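Local coordinates for type IV pilin protein (Neisseria meningitidis, PDB 5V0M), which is a non-core minor pilin, PilV, that probably assembles into type IV pili of the meningococcus and contributes to pilus-linked adhesion, at residues 44-49 and 67-72; 73-78 and 90-95. All coordinates share one frame; numbering follows the deposited sequence.

Contact 1: residues 44-49 and 67-72; sequences NKYFNV and PTTNDG
Two side chains of the loop 67-72, Thr-69 and Asn-70, each bond to a backbone carbonyl of the turn that leads into strand 47-54. The hydroxyl OG1 of Thr-69 donates to O of Lys-45 at 2.8 Å, tilted out of the carbonyl plane. With chi1 at 58°, OG1 sits between the threonine's own N and carbonyl carbon and faces the turn, and CG2 is anti to the carbonyl carbon. The same hydroxyl passes the Tyr-46 ring obliquely, 3.5 Å from CD1, and the two side chains cross at roughly a right angle. Asn-70 swings its CG opposite its backbone N (chi1 -153°), which carries the amide to the backbone of Tyr-46: ND2 gives a bent bond of 3.2 Å to O of Tyr-46 and packs against CB of that residue at 3.7 Å. This NH2 also lies over one face of the Phe-47 ring, 3.6 Å from CE2, with the amide and ring planes 75° apart. The other end of the amide, OD1, accepts from Arg-8 of helix 3-30, so both polar atoms of this buried side chain have partners; Arg-8 also makes a cation-pi contact with Tyr-46. Within the turn, OD1 of Asn-44 takes the N-H of Tyr-46 on a lone pair in its carbonyl plane, at 2.8 Å, and touches the edge of the Phe-47 ring. That bond closes an Asx turn just ahead of the first strand of the antiparallel sheet, and Phe-47 packs on Leu-9 and Val-12 of the long N-terminal helix, the helix-on-sheet arrangement of the type IV pilin fold.

Contact 2: residues 73-78 and 90-95; sequences ETCVVT and TNQSCP
Cys-75 and Cys-94 are joined by a disulfide, SG to SG 2.0 Å with a chi3 of -95°, and next to it Thr-74 and Gln-92 meet through a compact set of hydrogen bonds. OE1 of Gln-92 accepts twice from Thr-74: from the backbone N at 2.9 Å, in the plane of the amide carbonyl, and from the hydroxyl OG1 at 2.7 Å, tilted from that plane. The glutamine reaches this far because its chain is extended beyond CG (chi2 179°). While OG1 of Thr-74 donates to OE1 of Gln-92, it also accepts a straight bond from N of Thr-90, 2.8 Å long at 179°. Linking the residue just before strand 76-80 to the segment after strand 85-88, the disulfide bounds the region between its two cysteines, the D-region of type IV pilins. A water bridges Thr-74 and Thr-90, donating to O of Thr-74 and lying 2.8 Å from OG1 of Thr-90. On the amide's other arm, NE2 of Gln-92 probably bonds to a backbone carbonyl just ahead of Glu-73. OE2 of Glu-73 accepts the N-H of Cys-75 at 2.9 Å through its anti lone pair and also forms a salt bridge with NH2 of Arg-5 in helix 3-30. NH2 of Arg-5 also hydrogen-bonds to O of Ser-93.

How the contacts relate
Contact 1 ends at Gly-72 and contact 2 begins at Glu-73, so 67-72 and 73-78 form one continuous run that meets 44-49 first and 90-95 next. The centres of the two contacts lie about 12 Å apart. They touch directly: O of Gly-72 is 3.2 Å from NE2 of Gln-92, a probable hydrogen bond, and the Phe-47 ring bridges them by packing, with CE1 3.6 Å from O of Cys-75. Both reach the same antiparallel sheet and both lie against helix 3-30. Between them they tie the loop between strands 59-65 and 76-80 to the edge strand 47-54 and to the segment after strand 85-88.

Contact 1: residues 44-49 and 67-72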
ATOM      1  N   ASN A  44      -7.822  -4.163   1.068  1.00  9.57           N
ATOM      2  CA  ASN A  44      -8.415  -4.064  -0.237  1.00 11.16           C
ATOM      3  C   ASN A  44      -8.803  -5.475  -0.683  1.00  7.61           C
ATOM      4  O   ASN A  44      -8.119  -6.433  -0.341  1.00  8.92           O
ATOM      5  CB  ASN A  44      -7.266  -3.494  -1.032  1.00 16.79           C
ATOM      6  CG  ASN A  44      -7.617  -3.204  -2.402  1.00 12.61           C
ATOM      7  OD1 ASN A  44      -7.768  -4.106  -3.191  1.00 13.53           O
ATOM      8  ND2 ASN A  44      -7.642  -1.931  -2.746  1.00 12.39           N
ATOM      9  N   LYS A  45      -9.896  -5.611  -1.453  1.00  8.92           N
ATOM     10  CA  LYS A  45     -10.331  -6.913  -1.937  1.00 10.56           C
ATOM     11  C   LYS A  45      -9.252  -7.607  -2.767  1.00  5.72           C
ATOM     12  O   LYS A  45      -9.200  -8.833  -2.825  1.00  7.45           O
ATOM     13  CB  LYS A  45     -11.585  -6.691  -2.810  1.00 16.76           C
ATOM     14  CG  LYS A  45     -12.477  -7.854  -3.049  1.00 32.13           C
ATOM     15  CD  LYS A  45     -13.936  -7.405  -3.392  1.00 14.43           C
ATOM     16  CE  LYS A  45     -14.050  -6.416  -4.538  1.00 19.51           C
ATOM     17  NZ  LYS A  45     -15.428  -6.438  -5.135  1.00 23.57           N
ATOM     18  N   TYR A  46      -8.404  -6.830  -3.437  1.00  6.03           N
ATOM     19  CA  TYR A  46      -7.495  -7.299  -4.472  1.00  5.33           C
ATOM     20  C   TYR A  46      -6.031  -7.272  -4.071  1.00  4.39           C
ATOM     21  O   TYR A  46      -5.194  -7.792  -4.828  1.00  5.68           O
ATOM     22  CB  TYR A  46      -7.691  -6.424  -5.719  1.00  4.69           C
ATOM     23  CG  TYR A  46      -9.094  -6.553  -6.263  1.00  6.17           C
ATOM     24  CD1 TYR A  46      -9.574  -7.781  -6.714  1.00  7.86           C
ATOM     25  CD2 TYR A  46      -9.941  -5.461  -6.301  1.00  7.45           C
ATOM     26  CE1 TYR A  46     -10.851  -7.905  -7.211  1.00  8.50           C
ATOM     27  CE2 TYR A  46     -11.242  -5.585  -6.806  1.00 10.34           C
ATOM     28  CZ  TYR A  46     -11.677  -6.807  -7.225  1.00  7.64           C
ATOM     29  OH  TYR A  46     -12.963  -6.924  -7.753  1.00 14.05           O
ATOM     30  N   PHE A  47      -5.700  -6.667  -2.922  1.00  4.85           N
ATOM     31  CA  PHE A  47      -4.333  -6.521  -2.446  1.00  5.36           C
ATOM     32  C   PHE A  47      -4.330  -6.612  -0.928  1.00  6.83           C
ATOM     33  O   PHE A  47      -5.162  -5.986  -0.256  1.00  7.68           O
ATOM     34  CB  PHE A  47      -3.722  -5.156  -2.804  1.00  5.84           C
ATOM     35  CG  PHE A  47      -3.507  -4.928  -4.271  1.00  5.96           C
ATOM     36  CD1 PHE A  47      -2.255  -5.117  -4.852  1.00  6.81           C
ATOM     37  CD2 PHE A  47      -4.545  -4.491  -5.055  1.00  4.95           C
ATOM     38  CE1 PHE A  47      -2.058  -4.895  -6.210  1.00  6.19           C
ATOM     39  CE2 PHE A  47      -4.348  -4.284  -6.403  1.00  6.43           C
ATOM     40  CZ  PHE A  47      -3.103  -4.492  -6.981  1.00  6.27           C
ATOM     41  N   ASN A  48      -3.352  -7.353  -0.410  1.00  5.28           N
ATOM     42  CA  ASN A  48      -3.104  -7.459   1.025  1.00  8.44           C
ATOM     43  C   ASN A  48      -2.141  -6.350   1.438  1.00  5.19           C
ATOM     44  O   ASN A  48      -1.054  -6.224   0.860  1.00  6.72           O
ATOM     45  CB  ASN A  48      -2.490  -8.829   1.299  1.00  8.49           C
ATOM     46  CG  ASN A  48      -3.440  -9.958   1.048  1.00 10.16           C
ATOM     47  OD1 ASN A  48      -4.637  -9.837   1.301  1.00 15.20           O
ATOM     48  ND2 ASN A  48      -2.915 -11.071   0.552  1.00 12.56           N
ATOM     49  N   VAL A  49      -2.545  -5.521   2.394  1.00  7.06           N
ATOM     50  CA  VAL A  49      -1.752  -4.372   2.817  1.00  7.48           C
ATOM     51  C   VAL A  49      -1.057  -4.685   4.134  1.00  7.85           C
ATOM     52  O   VAL A  49      -1.707  -5.094   5.104  1.00  9.51           O
ATOM     53  CB  VAL A  49      -2.636  -3.116   2.927  1.00  7.86           C
ATOM     54  CG1 VAL A  49      -1.849  -1.943   3.452  1.00 10.01           C
ATOM     55  CG2 VAL A  49      -3.267  -2.785   1.566  1.00 11.72           C
ATOM     56  N   PRO A  67      -3.826 -13.406  -4.751  1.00  6.88           N
ATOM     57  CA  PRO A  67      -4.059 -14.308  -5.884  1.00  9.36           C
ATOM     58  C   PRO A  67      -5.435 -14.951  -5.927  1.00  7.32           C
ATOM     59  O   PRO A  67      -5.808 -15.468  -6.983  1.00  9.25           O
ATOM     60  CB  PRO A  67      -2.974 -15.389  -5.756  1.00 10.08           C
ATOM     61  CG  PRO A  67      -2.111 -14.979  -4.712  1.00 13.14           C
ATOM     62  CD  PRO A  67      -2.737 -13.871  -3.889  1.00  7.46           C
ATOM     63  N   THR A  68      -6.191 -14.934  -4.842  1.00  6.77           N
ATOM     64  CA  THR A  68      -7.552 -15.460  -4.916  1.00  7.66           C
ATOM     65  C   THR A  68      -8.427 -14.607  -5.819  1.00  6.83           C
ATOM     66  O   THR A  68      -9.151 -15.126  -6.668  1.00  8.31           O
ATOM     67  CB  THR A  68      -8.153 -15.541  -3.526  1.00  7.54           C
ATOM     68  OG1 THR A  68      -7.450 -16.528  -2.748  1.00 11.08           O
ATOM     69  CG2 THR A  68      -9.633 -15.920  -3.572  1.00 12.64           C
ATOM     70  N   THR A  69      -8.375 -13.287  -5.644  1.00  5.86           N
ATOM     71  CA  THR A  69      -9.256 -12.386  -6.375  1.00  6.18           C
ATOM     72  C   THR A  69      -8.553 -11.663  -7.512  1.00  7.20           C
ATOM     73  O   THR A  69      -9.226 -11.048  -8.354  1.00  8.14           O
ATOM     74  CB  THR A  69      -9.761 -11.307  -5.427  1.00  5.84           C
ATOM     75  OG1 THR A  69      -8.619 -10.643  -4.893  1.00  7.10           O
ATOM     76  CG2 THR A  69     -10.639 -11.857  -4.306  1.00  8.41           C
ATOM     77  N   ASN A  70      -7.225 -11.660  -7.523  1.00  6.42           N
ATOM     78  CA  ASN A  70      -6.437 -10.834  -8.423  1.00  6.64           C
ATOM     79  C   ASN A  70      -5.315 -11.644  -9.044  1.00  7.86           C
ATOM     80  O   ASN A  70      -4.218 -11.143  -9.254  1.00  8.65           O
ATOM     81  CB  ASN A  70      -5.896  -9.636  -7.662  1.00  6.90           C
ATOM     82  CG  ASN A  70      -5.636  -8.429  -8.544  1.00  6.39           C
ATOM     83  OD1 ASN A  70      -6.045  -8.366  -9.698  1.00  8.18           O
ATOM     84  ND2 ASN A  70      -4.944  -7.456  -7.984  1.00  8.62           N
ATOM     85  N   ASP A  71      -5.587 -12.889  -9.412  1.00  9.21           N
ATOM     86  CA  ASP A  71      -4.536 -13.755  -9.930  1.00 10.75           C
ATOM     87  C   ASP A  71      -4.058 -13.206 -11.264  1.00  9.50           C
ATOM     88  O   ASP A  71      -4.835 -12.674 -12.058  1.00 14.37           O
ATOM     89  CB  ASP A  71      -5.053 -15.190 -10.107  1.00 10.71           C
ATOM     90  CG  ASP A  71      -3.935 -16.227 -10.132  1.00 25.50           C
ATOM     91  OD1 ASP A  71      -4.211 -17.348 -10.599  1.00 19.82           O
ATOM     92  OD2 ASP A  71      -2.799 -15.947  -9.683  1.00 17.76           O
ATOM     93  N   GLY A  72      -2.766 -13.298 -11.506  1.00 12.72           N
ATOM     94  CA  GLY A  72      -2.186 -12.670 -12.663  1.00 13.58           C
ATOM     95  C   GLY A  72      -1.579 -11.299 -12.395  1.00 13.33           C
ATOM     96  O   GLY A  72      -0.643 -10.911 -13.103  1.00 24.95           O
TER

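Contact 2: residues 73-78 and 90-95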
ATOM      1  N   GLU A  73      -2.085 -10.551 -11.401  1.00  9.96           N
ATOM      2  CA  GLU A  73      -1.442  -9.290 -11.018  1.00 11.13           C
ATOM      3  C   GLU A  73      -0.158  -9.596 -10.275  1.00  9.35           C
ATOM      4  O   GLU A  73      -0.163 -10.358  -9.307  1.00  9.50           O
ATOM      5  CB  GLU A  73      -2.342  -8.469 -10.097  1.00  8.81           C
ATOM      6  CG  GLU A  73      -1.750  -7.126  -9.691  1.00  7.96           C
ATOM      7  CD  GLU A  73      -1.476  -6.249 -10.884  1.00 10.22           C
ATOM      8  OE1 GLU A  73      -2.435  -5.751 -11.523  1.00 12.63           O
ATOM      9  OE2 GLU A  73      -0.289  -6.100 -11.237  1.00  8.44           O
ATOM     10  N   THR A  74       0.940  -8.984 -10.721  1.00  7.42           N
ATOM     11  CA  THR A  74       2.207  -9.111 -10.020  1.00  8.45           C
ATOM     12  C   THR A  74       2.722  -7.806  -9.440  1.00  7.80           C
ATOM     13  O   THR A  74       3.752  -7.812  -8.756  1.00  8.16           O
ATOM     14  CB  THR A  74       3.298  -9.736 -10.912  1.00  8.78           C
ATOM     15  OG1 THR A  74       3.794  -8.785 -11.852  1.00  8.42           O
ATOM     16  CG2 THR A  74       2.806 -10.984 -11.626  1.00 12.64           C
ATOM     17  N   CYS A  75       2.063  -6.695  -9.689  1.00  5.78           N
ATOM     18  CA  CYS A  75       2.581  -5.427  -9.205  1.00  6.00           C
ATOM     19  C   CYS A  75       2.430  -5.309  -7.703  1.00  6.34           C
ATOM     20  O   CYS A  75       1.334  -5.460  -7.147  1.00  8.70           O
ATOM     21  CB  CYS A  75       1.892  -4.259  -9.890  1.00  6.90           C
ATOM     22  SG  CYS A  75       2.363  -4.145 -11.647  1.00  8.76           S
ATOM     23  N   VAL A  76       3.538  -5.003  -7.052  1.00  5.96           N
ATOM     24  CA  VAL A  76       3.566  -4.697  -5.630  1.00  7.73           C
ATOM     25  C   VAL A  76       3.709  -3.197  -5.491  1.00  7.73           C
ATOM     26  O   VAL A  76       4.619  -2.599  -6.081  1.00  8.50           O
ATOM     27  CB  VAL A  76       4.739  -5.418  -4.957  1.00  7.53           C
ATOM     28  CG1 VAL A  76       4.854  -5.028  -3.500  1.00  8.38           C
ATOM     29  CG2 VAL A  76       4.571  -6.927  -5.081  1.00  8.31           C
ATOM     30  N   VAL A  77       2.849  -2.581  -4.695  1.00  5.89           N
ATOM     31  CA  VAL A  77       2.796  -1.132  -4.578  1.00  6.36           C
ATOM     32  C   VAL A  77       3.244  -0.758  -3.176  1.00  7.23           C
ATOM     33  O   VAL A  77       2.795  -1.365  -2.193  1.00  9.05           O
ATOM     34  CB  VAL A  77       1.383  -0.607  -4.873  1.00  7.47           C
ATOM     35  CG1 VAL A  77       1.352   0.934  -4.886  1.00  9.64           C
ATOM     36  CG2 VAL A  77       0.815  -1.206  -6.183  1.00  7.90           C
ATOM     37  N   THR A  78       4.119   0.240  -3.065  1.00  7.24           N
ATOM     38  CA  THR A  78       4.619   0.707  -1.767  1.00  6.60           C
ATOM     39  C   THR A  78       4.361   2.196  -1.596  1.00  7.62           C
ATOM     40  O   THR A  78       4.334   2.956  -2.558  1.00  8.09           O
ATOM     41  CB  THR A  78       6.107   0.442  -1.585  1.00  7.94           C
ATOM     42  OG1 THR A  78       6.855   1.079  -2.632  1.00 11.24           O
ATOM     43  CG2 THR A  78       6.384  -1.046  -1.602  1.00 10.72           C
ATOM     44  N   THR A  90       6.518  -8.165 -12.173  1.00  9.58           N
ATOM     45  CA  THR A  90       7.395  -9.204 -12.718  1.00 10.44           C
ATOM     46  C   THR A  90       7.052  -9.405 -14.189  1.00 16.05           C
ATOM     47  O   THR A  90       6.031 -10.025 -14.498  1.00 15.46           O
ATOM     48  CB  THR A  90       7.176 -10.523 -11.983  1.00 13.95           C
ATOM     49  OG1 THR A  90       7.368 -10.358 -10.577  1.00 14.31           O
ATOM     50  CG2 THR A  90       8.149 -11.568 -12.494  1.00 14.92           C
ATOM     51  N   ASN A  91       7.981  -8.991 -15.059  1.00 29.67           N
ATOM     52  CA  ASN A  91       7.730  -8.633 -16.455  1.00 44.03           C
ATOM     53  C   ASN A  91       6.261  -8.289 -16.663  1.00 35.35           C
ATOM     54  O   ASN A  91       5.497  -9.033 -17.301  1.00 29.60           O
ATOM     55  CB  ASN A  91       8.275  -9.634 -17.492  1.00 42.96           C
ATOM     56  CG  ASN A  91       8.835 -10.909 -16.882  1.00 36.09           C
ATOM     57  OD1 ASN A  91       8.288 -12.000 -17.076  1.00 38.77           O
ATOM     58  ND2 ASN A  91       9.968 -10.788 -16.206  1.00 25.91           N
ATOM     59  N   GLN A  92       5.880  -7.147 -16.100  1.00 21.51           N
ATOM     60  CA  GLN A  92       4.521  -6.636 -16.203  1.00 12.99           C
ATOM     61  C   GLN A  92       4.549  -5.168 -15.809  1.00 13.05           C
ATOM     62  O   GLN A  92       4.967  -4.827 -14.694  1.00 16.01           O
ATOM     63  CB  GLN A  92       3.616  -7.396 -15.261  1.00 11.54           C
ATOM     64  CG  GLN A  92       2.159  -7.086 -15.456  1.00  9.65           C
ATOM     65  CD  GLN A  92       1.293  -7.904 -14.509  1.00 10.92           C
ATOM     66  OE1 GLN A  92       1.628  -8.091 -13.339  1.00  9.93           O
ATOM     67  NE2 GLN A  92       0.196  -8.440 -15.024  1.00 13.06           N
ATOM     68  N   SER A  93       4.091  -4.291 -16.686  1.00  6.86           N
ATOM     69  CA  SER A  93       3.979  -2.889 -16.346  1.00  9.10           C
ATOM     70  C   SER A  93       2.856  -2.687 -15.343  1.00  7.49           C
ATOM     71  O   SER A  93       1.903  -3.470 -15.282  1.00  9.56           O
ATOM     72  CB  SER A  93       3.647  -2.069 -17.589  1.00 11.72           C
ATOM     73  OG  SER A  93       4.730  -2.077 -18.501  1.00 16.65           O
ATOM     74  N   CYS A  94       2.928  -1.596 -14.595  1.00  6.12           N
ATOM     75  CA  CYS A  94       1.964  -1.314 -13.540  1.00  7.24           C
ATOM     76  C   CYS A  94       1.227  -0.040 -13.919  1.00  7.64           C
ATOM     77  O   CYS A  94       1.667   1.069 -13.579  1.00  7.87           O
ATOM     78  CB  CYS A  94       2.663  -1.164 -12.188  1.00  6.63           C
ATOM     79  SG  CYS A  94       3.665  -2.585 -11.725  1.00  8.67           S
ATOM     80  N   PRO A  95       0.102  -0.145 -14.619  1.00  8.24           N
ATOM     81  CA  PRO A  95      -0.557   1.063 -15.119  1.00  8.50           C
ATOM     82  C   PRO A  95      -1.016   1.972 -13.988  1.00 12.29           C
ATOM     83  O   PRO A  95      -1.596   1.523 -12.995  1.00 11.47           O
ATOM     84  CB  PRO A  95      -1.738   0.511 -15.939  1.00 11.20           C
ATOM     85  CG  PRO A  95      -1.965  -0.835 -15.443  1.00 12.65           C
ATOM     86  CD  PRO A  95      -0.622  -1.367 -14.992  1.00  8.80           C
TER
HETATM   87  O   HOH W   1       6.306  -8.648  -8.650  1.00 17.95           O